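Putative hydrolase YdeN (Bacillus subtilis, PDB 1UXO) is probably a serine hydrolase of the alpha/beta-hydrolase superfamily, perhaps an esterase, whose natural substrate is not established. Local coordinates at residues A71-C76 and S99-S104; P77-F82 and I95-G100; K103-L108 and F144-D149; D139-F144 and G164-E169. The protein carries 2 engineered substitutions. All blocks are in the same frame, centred on the assembly; numbering follows the deposited sequence.

Contact 1: A71-C76 and S99-S104; sequences AHSLGC and SGFAKS
Phe101 reaches across to the turn that carries Ser73, and its ring makes the largest single share of this contact. From CB, the first torsion (chi1 60°) sets CG between the backbone N and the carbonyl carbon, and from there the ring runs toward residues 73 and 74. CD2 passes the carbonyl oxygen of Ser73 at a loose 4.1 Å. Further out, CE2 lies 3.4 Å from Ser73 C, the tightest approach, and the backbone N of Leu74 stands at the ring's edge, near its plane. The outermost atom, CZ, meets the Leu74 methyl CD1 at 4.0 Å, the two side chains crossing obliquely. Beside the ring, Cys76 SG presses on the CA of Gly100 at 3.6 Å.

Ser73, the predicted nucleophile of the charge relay system, has positive phi in the type II' turn from His72 to Gly75, closed by Gly75 N to His72 O at 2.9 Å. This is the nucleophile elbow of alpha/beta-hydrolases, a sharp strand-turn-helix with the serine at its apex. Its neighbour His72 gives NE2 to the carbonyl oxygen of His166. The elbow links strand 67-72 to helix 75-84, and residues 99-104 lie against it as they leave the C-terminal end of the adjacent parallel strand 92-98.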
loop_
_atom_site.group_PDB
_atom_site.type_symbol
_atom_site.label_atom_id
_atom_site.label_comp_id
_atom_site.label_asym_id
_atom_site.label_seq_id
_atom_site.Cartn_x
_atom_site.Cartn_y
_atom_site.Cartn_z
ATOM N N ALA A 71 -1.374 -1.367 0.831
ATOM C CA ALA A 71 -1.277 0.000 1.338
ATOM C C ALA A 71 -2.156 0.928 0.543
ATOM O O ALA A 71 -2.414 0.664 -0.644
ATOM C CB ALA A 71 0.174 0.449 1.259
ATOM N N HIS A 72 -2.592 2.019 1.205
ATOM C CA HIS A 72 -3.379 3.028 0.584
ATOM C C HIS A 72 -2.711 4.397 0.697
ATOM O O HIS A 72 -2.235 4.802 1.776
ATOM C CB HIS A 72 -4.789 3.092 1.202
ATOM C CG HIS A 72 -5.705 4.089 0.524
ATOM N ND1 HIS A 72 -6.461 4.995 1.242
ATOM C CD2 HIS A 72 -6.028 4.285 -0.785
ATOM C CE1 HIS A 72 -7.177 5.730 0.400
ATOM N NE2 HIS A 72 -6.946 5.319 -0.830
ATOM N N SER A 73 -2.601 5.037 -0.453
ATOM C CA SER A 73 -2.158 6.420 -0.574
ATOM C C SER A 73 -0.783 6.629 0.097
ATOM O O SER A 73 0.206 5.952 -0.295
ATOM C CB SER A 73 -3.297 7.340 -0.089
ATOM O OG SER A 73 -3.070 8.682 -0.525
ATOM N N LEU A 74 -0.716 7.462 1.141
ATOM C CA LEU A 74 0.580 7.720 1.847
ATOM C C LEU A 74 1.254 6.482 2.400
ATOM O O LEU A 74 2.492 6.421 2.489
ATOM C CB LEU A 74 0.422 8.760 2.949
ATOM C CG LEU A 74 1.691 9.350 3.541
ATOM C CD1 LEU A 74 2.511 10.206 2.507
ATOM C CD2 LEU A 74 1.368 10.158 4.835
ATOM N N GLY A 75 0.487 5.442 2.710
ATOM C CA GLY A 75 1.105 4.197 3.153
ATOM C C GLY A 75 2.002 3.564 2.117
ATOM O O GLY A 75 2.893 2.784 2.447
ATOM N N CYS A 76 1.700 3.839 0.856
ATOM C CA CYS A 76 2.505 3.347 -0.270
ATOM C C CYS A 76 3.976 3.790 -0.230
ATOM O O CYS A 76 4.852 2.903 -0.165
ATOM C CB CYS A 76 1.804 3.605 -1.604
ATOM S SG CYS A 76 0.155 2.859 -1.708
ATOM N N SER A 99 -3.680 3.615 -4.947
ATOM C CA SER A 99 -3.383 5.037 -5.148
ATOM C C SER A 99 -1.959 5.359 -4.794
ATOM O O SER A 99 -1.691 6.410 -4.188
ATOM C CB SER A 99 -4.336 5.877 -4.359
ATOM O OG SER A 99 -5.643 5.486 -4.611
ATOM N N GLY A 100 -1.047 4.444 -5.145
ATOM C CA GLY A 100 0.362 4.614 -4.828
ATOM C C GLY A 100 1.026 5.745 -5.607
ATOM O O GLY A 100 0.661 6.066 -6.772
ATOM N N PHE A 101 2.038 6.327 -4.994
ATOM C CA PHE A 101 2.783 7.388 -5.615
ATOM C C PHE A 101 4.190 7.407 -4.966
ATOM O O PHE A 101 4.369 6.880 -3.852
ATOM C CB PHE A 101 2.083 8.754 -5.462
ATOM C CG PHE A 101 1.874 9.171 -4.030
ATOM C CD1 PHE A 101 2.728 10.081 -3.415
ATOM C CD2 PHE A 101 0.818 8.630 -3.295
ATOM C CE1 PHE A 101 2.536 10.453 -2.090
ATOM C CE2 PHE A 101 0.610 8.998 -1.959
ATOM C CZ PHE A 101 1.473 9.898 -1.345
ATOM N N ALA A 102 5.163 7.968 -5.682
ATOM C CA ALA A 102 6.563 8.065 -5.196
ATOM C C ALA A 102 7.198 9.456 -5.484
ATOM O O ALA A 102 8.436 9.570 -5.630
ATOM C CB ALA A 102 7.420 6.982 -5.876
ATOM N N LYS A 103 6.360 10.490 -5.616
ATOM C CA LYS A 103 6.810 11.884 -5.772
ATOM C C LYS A 103 5.797 12.841 -5.153
ATOM O O LYS A 103 4.673 12.448 -4.808
ATOM C CB LYS A 103 7.027 12.250 -7.219
ATOM C CG LYS A 103 5.768 12.271 -8.108
ATOM C CD LYS A 103 6.177 12.154 -9.556
ATOM C CE LYS A 103 5.033 12.163 -10.471
ATOM N NZ LYS A 103 5.437 12.117 -11.911
ATOM N N SER A 104 6.204 14.102 -4.973
ATOM C CA SER A 104 5.379 15.088 -4.289
ATOM C C SER A 104 3.991 15.198 -4.866
ATOM O O SER A 104 3.829 15.304 -6.098
ATOM C CB SER A 104 6.012 16.481 -4.492
ATOM O OG SER A 104 5.202 17.493 -3.999
#

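Contact 2: P77-F82 and I95-G100; sequences PAILRF and IILVSG
Ile79 and Leu97 slide past each other in opposite directions, one reaching out from the helix and the other from the sheet. Their closest atoms are the methyls Ile79 CD1 and Leu97 CD2, 3.6 Å apart, with Ile79 CG1 following behind at 4.1 Å from the same Leu97 CD2. That reach depends on the first torsion of Ile79 (chi1 61°), which places CG1 between the backbone N and the carbonyl carbon while the second torsion stretches the chain out toward the strand.

Leu80, one residue on along the helix, comes at a slant to Leu97 and touches the other branch, its CD2 lying 4.1 Å from Leu97 CD1, so the fork of Leu97 serves two helix residues with a methyl each. Ile95, two residues back on the same face of the strand, completes the group more loosely: its CG2 is 4.4 Å from Ile79 CD1, and its CD1 approaches Leu80 CD2. All four side chains are buried and the interface is wholly apolar.

The helix segment 77-82 and strand segment 95-98 run at 147°, axes 10.1 Å apart, as expected where a crossover helix covers its sheet. They belong to the beta-alpha-beta unit of strand 67-72, helix 75-84 and strand 92-98, while Ile96 faces helix 177-188.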
loop_
_atom_site.group_PDB
_atom_site.type_symbol
_atom_site.label_atom_id
_atom_site.label_comp_id
_atom_site.label_asym_id
_atom_site.label_seq_id
_atom_site.Cartn_x
_atom_site.Cartn_y
_atom_site.Cartn_z
ATOM N N PRO A 77 4.283 5.099 -0.294
ATOM C CA PRO A 77 5.686 5.493 -0.240
ATOM C C PRO A 77 6.341 5.095 1.077
ATOM O O PRO A 77 7.537 4.798 1.130
ATOM C CB PRO A 77 5.662 7.015 -0.454
ATOM C CG PRO A 77 4.230 7.448 -0.102
ATOM C CD PRO A 77 3.417 6.274 -0.551
ATOM N N ALA A 78 5.557 5.025 2.138
ATOM C CA ALA A 78 6.078 4.551 3.381
ATOM C C ALA A 78 6.584 3.112 3.326
ATOM O O ALA A 78 7.721 2.836 3.707
ATOM C CB ALA A 78 5.037 4.701 4.493
ATOM N N ILE A 79 5.788 2.221 2.785
ATOM C CA ILE A 79 6.246 0.829 2.727
ATOM C C ILE A 79 7.373 0.694 1.662
ATOM O O ILE A 79 8.232 -0.150 1.810
ATOM C CB ILE A 79 5.093 -0.187 2.505
ATOM C CG1 ILE A 79 4.363 0.016 1.227
ATOM C CG2 ILE A 79 4.159 -0.316 3.752
ATOM C CD1 ILE A 79 3.486 -1.334 0.894
ATOM N N LEU A 80 7.394 1.546 0.625
ATOM C CA LEU A 80 8.502 1.522 -0.351
ATOM C C LEU A 80 9.837 1.892 0.336
ATOM O O LEU A 80 10.890 1.226 0.138
ATOM C CB LEU A 80 8.242 2.450 -1.570
ATOM C CG LEU A 80 7.078 2.053 -2.476
ATOM C CD1 LEU A 80 6.856 3.095 -3.530
ATOM C CD2 LEU A 80 7.263 0.684 -3.061
ATOM N N ARG A 81 9.809 2.934 1.152
ATOM C CA ARG A 81 10.992 3.295 1.913
ATOM C C ARG A 81 11.387 2.205 2.889
ATOM O O ARG A 81 12.575 1.958 3.104
ATOM C CB ARG A 81 10.803 4.590 2.624
ATOM C CG ARG A 81 10.732 5.762 1.726
ATOM C CD ARG A 81 12.132 6.054 1.095
ATOM N NE ARG A 81 12.037 7.206 0.253
ATOM C CZ ARG A 81 12.831 7.489 -0.750
ATOM N NH1 ARG A 81 13.882 6.719 -1.056
ATOM N NH2 ARG A 81 12.540 8.586 -1.435
ATOM N N PHE A 82 10.398 1.586 3.528
ATOM C CA PHE A 82 10.636 0.464 4.434
ATOM C C PHE A 82 11.342 -0.674 3.741
ATOM O O PHE A 82 12.342 -1.221 4.258
ATOM C CB PHE A 82 9.289 0.045 5.024
ATOM C CG PHE A 82 9.360 -0.992 6.047
ATOM C CD1 PHE A 82 9.998 -0.773 7.251
ATOM C CD2 PHE A 82 8.728 -2.231 5.819
ATOM C CE1 PHE A 82 10.031 -1.809 8.225
ATOM C CE2 PHE A 82 8.737 -3.248 6.803
ATOM C CZ PHE A 82 9.403 -3.017 7.995
ATOM N N ILE A 95 3.067 -7.009 -2.735
ATOM C CA ILE A 95 2.571 -5.685 -2.341
ATOM C C ILE A 95 1.512 -5.209 -3.329
ATOM O O ILE A 95 1.562 -5.484 -4.561
ATOM C CB ILE A 95 3.712 -4.634 -2.257
ATOM C CG1 ILE A 95 4.389 -4.401 -3.604
ATOM C CG2 ILE A 95 4.729 -4.951 -1.180
ATOM C CD1 ILE A 95 5.503 -3.332 -3.530
ATOM N N ILE A 96 0.498 -4.556 -2.787
ATOM C CA ILE A 96 -0.499 -3.905 -3.580
ATOM C C ILE A 96 -0.589 -2.467 -3.104
ATOM O O ILE A 96 -0.809 -2.213 -1.913
ATOM C CB ILE A 96 -1.835 -4.594 -3.447
ATOM C CG1 ILE A 96 -1.771 -6.039 -3.937
ATOM C CG2 ILE A 96 -2.866 -3.892 -4.271
ATOM C CD1 ILE A 96 -3.098 -6.819 -3.731
ATOM N N LEU A 97 -0.393 -1.551 -4.023
ATOM C CA LEU A 97 -0.322 -0.125 -3.710
ATOM C C LEU A 97 -1.533 0.554 -4.278
ATOM O O LEU A 97 -1.574 0.870 -5.471
ATOM C CB LEU A 97 0.965 0.480 -4.242
ATOM C CG LEU A 97 2.226 -0.322 -3.910
ATOM C CD1 LEU A 97 3.475 0.284 -4.557
ATOM C CD2 LEU A 97 2.418 -0.390 -2.415
ATOM N N VAL A 98 -2.527 0.785 -3.413
ATOM C CA VAL A 98 -3.749 1.486 -3.815
ATOM C C VAL A 98 -3.549 2.991 -3.783
ATOM O O VAL A 98 -3.231 3.553 -2.739
ATOM C CB VAL A 98 -4.954 1.060 -2.983
ATOM C CG1 VAL A 98 -6.211 1.588 -3.596
ATOM C CG2 VAL A 98 -5.011 -0.470 -2.929
ATOM N N SER A 99 -3.680 3.615 -4.947
ATOM C CA SER A 99 -3.383 5.037 -5.148
ATOM C C SER A 99 -1.959 5.359 -4.794
ATOM O O SER A 99 -1.691 6.410 -4.188
ATOM C CB SER A 99 -4.336 5.877 -4.359
ATOM O OG SER A 99 -5.643 5.486 -4.611
ATOM N N GLY A 100 -1.047 4.444 -5.145
ATOM C CA GLY A 100 0.362 4.614 -4.828
ATOM C C GLY A 100 1.026 5.745 -5.607
ATOM O O GLY A 100 0.661 6.066 -6.772
#

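Contact 3: K103-L108 and F144-D149; sequences KSLPTL and FSFSKD
Lys103 lays its side chain over one face of the Phe146 ring, with CE 3.4 Å from the ring centroid and almost on the normal, a close CH-pi contact. Beyond CG the lysine chain is fully extended, which lifts NZ further off the ring, 4.4 Å from its centroid but still over the face, a cation-pi contact. The residues that follow Lys103 in the loop line the rest of the ring: Ser104 O stands at its edge, 3.3 Å from CE2, while Leu105 CD2 lies 3.9 Å from CD2 of Phe146 and Pro106 CD touches CZ.

In this alpha/beta-hydrolase fold the contact fastens the long loop between strand 92-98 and helix 121-127 to the first turns of helix 144-153, at the protein surface. The charged end of Lys103 makes up its looser, wetter side. In one of two modelled conformers of Asp149, NZ donates to Asp149 OD2 at 3.2 Å, a salt bridge that is therefore perhaps not permanent. A water accepts from the same NZ at 3.0 Å and joins it to Ser145 OG. A methionine in place of Lys103 would probably lose the cation over the ring and leave Asp149 without this partner. Ser104 turns its hydroxyl to Asp112.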
loop_
_atom_site.group_PDB
_atom_site.type_symbol
_atom_site.label_atom_id
_atom_site.label_comp_id
_atom_site.label_asym_id
_atom_site.label_seq_id
_atom_site.Cartn_x
_atom_site.Cartn_y
_atom_site.Cartn_z
ATOM N N LYS A 103 6.360 10.490 -5.616
ATOM C CA LYS A 103 6.810 11.884 -5.772
ATOM C C LYS A 103 5.797 12.841 -5.153
ATOM O O LYS A 103 4.673 12.448 -4.808
ATOM C CB LYS A 103 7.027 12.250 -7.219
ATOM C CG LYS A 103 5.768 12.271 -8.108
ATOM C CD LYS A 103 6.177 12.154 -9.556
ATOM C CE LYS A 103 5.033 12.163 -10.471
ATOM N NZ LYS A 103 5.437 12.117 -11.911
ATOM N N SER A 104 6.204 14.102 -4.973
ATOM C CA SER A 104 5.379 15.088 -4.289
ATOM C C SER A 104 3.991 15.198 -4.866
ATOM O O SER A 104 3.829 15.304 -6.098
ATOM C CB SER A 104 6.012 16.481 -4.492
ATOM O OG SER A 104 5.202 17.493 -3.999
ATOM N N LEU A 105 3.000 15.252 -3.990
ATOM C CA LEU A 105 1.630 15.537 -4.357
ATOM C C LEU A 105 1.376 17.052 -4.297
ATOM O O LEU A 105 1.454 17.664 -3.222
ATOM C CB LEU A 105 0.670 14.830 -3.389
ATOM C CG LEU A 105 0.751 13.298 -3.357
ATOM C CD1 LEU A 105 -0.332 12.835 -2.393
ATOM C CD2 LEU A 105 0.588 12.646 -4.744
ATOM N N PRO A 106 1.143 17.687 -5.437
ATOM C CA PRO A 106 0.942 19.136 -5.405
ATOM C C PRO A 106 -0.117 19.645 -4.431
ATOM O O PRO A 106 0.051 20.747 -3.900
ATOM C CB PRO A 106 0.603 19.471 -6.854
ATOM C CG PRO A 106 1.251 18.393 -7.601
ATOM C CD PRO A 106 1.017 17.150 -6.802
ATOM N N THR A 107 -1.176 18.878 -4.174
ATOM C CA THR A 107 -2.219 19.393 -3.292
ATOM C C THR A 107 -1.945 19.060 -1.822
ATOM O O THR A 107 -2.686 19.521 -0.959
ATOM C CB THR A 107 -3.599 18.962 -3.688
ATOM O OG1 THR A 107 -3.683 17.546 -3.549
ATOM C CG2 THR A 107 -3.898 19.287 -5.172
ATOM N N LEU A 108 -0.916 18.259 -1.543
ATOM C CA LEU A 108 -0.517 17.854 -0.178
ATOM C C LEU A 108 1.018 17.901 -0.023
ATOM O O LEU A 108 1.688 16.913 0.278
ATOM C CB LEU A 108 -1.046 16.439 0.090
ATOM C CG LEU A 108 -2.552 16.348 0.387
ATOM C CD1 LEU A 108 -3.009 14.862 0.510
ATOM C CD2 LEU A 108 -2.903 17.064 1.685
ATOM N N PHE A 144 -3.692 9.999 -11.397
ATOM C CA PHE A 144 -3.520 8.712 -12.046
ATOM C C PHE A 144 -2.171 8.483 -12.686
ATOM O O PHE A 144 -1.582 7.396 -12.536
ATOM C CB PHE A 144 -4.645 8.451 -13.081
ATOM C CG PHE A 144 -4.516 7.106 -13.763
ATOM C CD1 PHE A 144 -4.878 5.949 -13.096
ATOM C CD2 PHE A 144 -4.041 7.021 -15.085
ATOM C CE1 PHE A 144 -4.755 4.709 -13.745
ATOM C CE2 PHE A 144 -3.951 5.788 -15.735
ATOM C CZ PHE A 144 -4.259 4.643 -15.053
ATOM N N SER A 145 -1.648 9.512 -13.352
ATOM C CA SER A 145 -0.334 9.429 -14.001
ATOM C C SER A 145 0.796 9.112 -13.027
ATOM O O SER A 145 1.769 8.451 -13.378
ATOM C CB SER A 145 -0.021 10.746 -14.734
ATOM O OG SER A 145 0.054 11.808 -13.817
ATOM N N PHE A 146 0.675 9.607 -11.806
ATOM C CA PHE A 146 1.693 9.326 -10.775
ATOM C C PHE A 146 1.708 7.834 -10.392
ATOM O O PHE A 146 2.778 7.245 -10.062
ATOM C CB PHE A 146 1.395 10.118 -9.512
ATOM C CG PHE A 146 1.650 11.609 -9.578
ATOM C CD1 PHE A 146 1.491 12.383 -10.745
ATOM C CD2 PHE A 146 1.978 12.235 -8.409
ATOM C CE1 PHE A 146 1.695 13.762 -10.734
ATOM C CE2 PHE A 146 2.183 13.643 -8.366
ATOM C CZ PHE A 146 2.052 14.400 -9.524
ATOM N N SER A 147 0.529 7.209 -10.399
ATOM C CA SER A 147 0.400 5.796 -10.044
ATOM C C SER A 147 0.875 4.923 -11.207
ATOM O O SER A 147 1.542 3.927 -11.013
ATOM C CB SER A 147 -1.045 5.450 -9.664
ATOM O OG SER A 147 -1.419 6.112 -8.469
ATOM N N LYS A 148 0.573 5.335 -12.430
ATOM C CA LYS A 148 1.031 4.625 -13.603
ATOM C C LYS A 148 2.578 4.709 -13.716
ATOM O O LYS A 148 3.230 3.709 -14.013
ATOM C CB LYS A 148 0.350 5.212 -14.874
ATOM C CG LYS A 148 0.772 4.463 -16.151
ATOM C CD LYS A 148 -0.145 4.723 -17.337
ATOM C CE LYS A 148 -0.142 3.561 -18.325
ATOM N NZ LYS A 148 -1.210 3.541 -19.391
ATOM N N ASP A 149 3.136 5.892 -13.415
ATOM C CA ASP A 149 4.584 6.160 -13.395
ATOM C C ASP A 149 5.223 5.212 -12.412
ATOM O O ASP A 149 6.186 4.528 -12.745
ATOM C CB ASP A 149 4.815 7.592 -12.919
ATOM C CG ASP A 149 6.298 8.084 -12.959
ATOM O OD1 ASP A 149 7.204 7.405 -13.526
ATOM O OD2 ASP A 149 6.657 9.142 -12.343
HETATM O O HOH W 1 3.177 11.893 -13.828
#

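Contact 4: D139-F144 and G164-E169; sequences DQIVPF and GGHFLE
Asp139 and His166 both hold CG anti to the backbone N (chi1 -161° and -177°), and these torsions bring the carboxylate to the ring edge. His166 ND1 donates to Asp139 OD2 at 2.7 Å, entering on the syn lone pair and nearly in the imidazole plane, although the planes of carboxylate and ring are 61° apart. The other oxygen, OD1, is gripped by two backbone amides of its own loop: Ile141 N at 2.8 Å, nearly in line with the C-O bond, and Val142 N at 3.0 Å from above the carboxylate plane. These two bonds, an Asx turn to Ile141 and an Asx motif to Val142, hold the carboxylate's rotation.

Apolar groups hold the ring from other sides. Ile141 CB sits over one face, 4.1 Å from the centroid, its CD1 lies 3.5 Å from His166 CD2, and Val142 CG2 approaches CE1 at 3.6 Å. Gly165 O comes 3.2 Å from Asp139 CA. An asparagine in place of Asp139 would probably present ND1 with an NH2 instead of an acceptor, leaving the ring freer to turn.

Asp139 and His166 are predicted members of the charge relay system, and the ring's far nitrogen, NE2, lies close to Ser73 OG. The order carboxylate, imidazole, hydroxyl is that of a Ser-His-Asp catalytic triad, consistent with an aspartate that orients the histidine and a histidine that could act as general base toward the serine.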
loop_
_atom_site.group_PDB
_atom_site.type_symbol
_atom_site.label_atom_id
_atom_site.label_comp_id
_atom_site.label_asym_id
_atom_site.label_seq_id
_atom_site.Cartn_x
_atom_site.Cartn_y
_atom_site.Cartn_z
ATOM N N ASP A 139 -8.976 10.380 -9.758
ATOM C CA ASP A 139 -8.376 10.772 -8.489
ATOM C C ASP A 139 -7.791 12.208 -8.559
ATOM O O ASP A 139 -6.955 12.532 -9.407
ATOM C CB ASP A 139 -7.270 9.772 -8.146
ATOM C CG ASP A 139 -6.876 9.779 -6.650
ATOM O OD1 ASP A 139 -6.902 10.866 -5.988
ATOM O OD2 ASP A 139 -6.543 8.725 -6.072
ATOM N N GLN A 140 -8.309 13.074 -7.712
ATOM C CA GLN A 140 -7.850 14.435 -7.643
ATOM C C GLN A 140 -6.820 14.670 -6.519
ATOM O O GLN A 140 -6.367 15.818 -6.327
ATOM C CB GLN A 140 -9.081 15.342 -7.429
ATOM C CG GLN A 140 -10.182 15.242 -8.548
ATOM C CD GLN A 140 -9.632 15.617 -9.863
ATOM O OE1 GLN A 140 -9.023 16.705 -9.993
ATOM N NE2 GLN A 140 -9.717 14.699 -10.847
ATOM N N ILE A 141 -6.447 13.630 -5.783
ATOM C CA ILE A 141 -5.427 13.748 -4.715
ATOM C C ILE A 141 -4.107 13.170 -5.184
ATOM O O ILE A 141 -3.071 13.838 -5.162
ATOM C CB ILE A 141 -5.895 13.092 -3.410
ATOM C CG1 ILE A 141 -7.148 13.813 -2.871
ATOM C CG2 ILE A 141 -4.725 13.149 -2.403
ATOM C CD1 ILE A 141 -7.867 13.095 -1.726
ATOM N N VAL A 142 -4.154 11.907 -5.623
ATOM C CA VAL A 142 -3.038 11.245 -6.299
ATOM C C VAL A 142 -3.349 11.118 -7.802
ATOM O O VAL A 142 -4.101 10.244 -8.209
ATOM C CB VAL A 142 -2.758 9.849 -5.729
ATOM C CG1 VAL A 142 -1.535 9.264 -6.411
ATOM C CG2 VAL A 142 -2.449 9.933 -4.223
ATOM N N PRO A 143 -2.785 11.953 -8.631
ATOM C CA PRO A 143 -3.099 11.876 -10.067
ATOM C C PRO A 143 -2.768 10.515 -10.593
ATOM O O PRO A 143 -1.740 9.883 -10.236
ATOM C CB PRO A 143 -2.240 12.978 -10.682
ATOM C CG PRO A 143 -1.980 13.896 -9.539
ATOM C CD PRO A 143 -1.849 13.054 -8.308
ATOM N N PHE A 144 -3.692 9.999 -11.397
ATOM C CA PHE A 144 -3.520 8.712 -12.046
ATOM C C PHE A 144 -2.171 8.483 -12.686
ATOM O O PHE A 144 -1.582 7.396 -12.536
ATOM C CB PHE A 144 -4.645 8.451 -13.081
ATOM C CG PHE A 144 -4.516 7.106 -13.763
ATOM C CD1 PHE A 144 -4.878 5.949 -13.096
ATOM C CD2 PHE A 144 -4.041 7.021 -15.085
ATOM C CE1 PHE A 144 -4.755 4.709 -13.745
ATOM C CE2 PHE A 144 -3.951 5.788 -15.735
ATOM C CZ PHE A 144 -4.259 4.643 -15.053
ATOM N N GLY A 164 -13.031 5.957 -9.623
ATOM C CA GLY A 164 -12.747 5.456 -8.295
ATOM C C GLY A 164 -12.558 6.508 -7.224
ATOM O O GLY A 164 -12.228 6.161 -6.111
ATOM N N GLY A 165 -12.747 7.791 -7.548
ATOM C CA GLY A 165 -12.357 8.884 -6.670
ATOM C C GLY A 165 -10.919 8.676 -6.171
ATOM O O GLY A 165 -10.008 8.492 -6.972
ATOM N N HIS A 166 -10.726 8.722 -4.853
ATOM C CA HIS A 166 -9.465 8.307 -4.177
ATOM C C HIS A 166 -9.682 7.034 -3.266
ATOM O O HIS A 166 -8.928 6.776 -2.286
ATOM C CB HIS A 166 -8.901 9.544 -3.443
ATOM C CG HIS A 166 -7.581 9.348 -2.749
ATOM N ND1 HIS A 166 -6.470 8.851 -3.373
ATOM C CD2 HIS A 166 -7.184 9.684 -1.487
ATOM C CE1 HIS A 166 -5.458 8.821 -2.508
ATOM N NE2 HIS A 166 -5.877 9.295 -1.344
ATOM N N PHE A 167 -10.719 6.242 -3.590
ATOM C CA PHE A 167 -11.106 5.039 -2.854
ATOM C C PHE A 167 -11.370 5.296 -1.347
ATOM O O PHE A 167 -10.908 4.559 -0.456
ATOM C CB PHE A 167 -10.087 3.915 -3.061
ATOM C CG PHE A 167 -9.809 3.567 -4.517
ATOM C CD1 PHE A 167 -10.732 2.876 -5.275
ATOM C CD2 PHE A 167 -8.609 3.914 -5.102
ATOM C CE1 PHE A 167 -10.448 2.548 -6.623
ATOM C CE2 PHE A 167 -8.322 3.607 -6.430
ATOM C CZ PHE A 167 -9.235 2.924 -7.186
ATOM N N LEU A 168 -12.131 6.350 -1.089
ATOM C CA LEU A 168 -12.500 6.767 0.264
ATOM C C LEU A 168 -13.939 6.410 0.652
ATOM O O LEU A 168 -14.840 6.331 -0.215
ATOM C CB LEU A 168 -12.338 8.301 0.328
ATOM C CG LEU A 168 -10.988 8.867 -0.047
ATOM C CD1 LEU A 168 -10.994 10.452 -0.112
ATOM C CD2 LEU A 168 -10.010 8.423 1.032
ATOM N N GLU A 169 -14.185 6.256 1.964
ATOM C CA GLU A 169 -15.475 5.922 2.493
ATOM C C GLU A 169 -16.547 6.943 2.101
ATOM O O GLU A 169 -17.663 6.545 1.817
ATOM C CB GLU A 169 -15.452 5.788 4.035
ATOM C CG GLU A 169 -15.167 7.078 4.762
ATOM C CD GLU A 169 -14.766 6.861 6.215
ATOM O OE1 GLU A 169 -14.257 5.806 6.608
ATOM O OE2 GLU A 169 -14.954 7.782 6.995
#

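From the N terminus, contact 1 opens on strand 67-72 and closes on the loop after strand 92-98. Contact 2 nests inside that span, tying helix 75-84 to the strand it leads into, and the two share Ser99 and Gly100. Contact 3 starts where contact 1 ends, on Lys103 and Ser104, and reaches forward to helix 144-153. Contact 4 opens before contact 3 has closed, so these two cross, sharing Phe144, and it ends in the loop after strand 157-161. Gly100 O to Ser147 OG at 2.7 Å joins contacts 1 and 3, while contacts 1 and 4 together assemble the predicted serine, histidine and aspartate beyond the sheet's C-terminal edge.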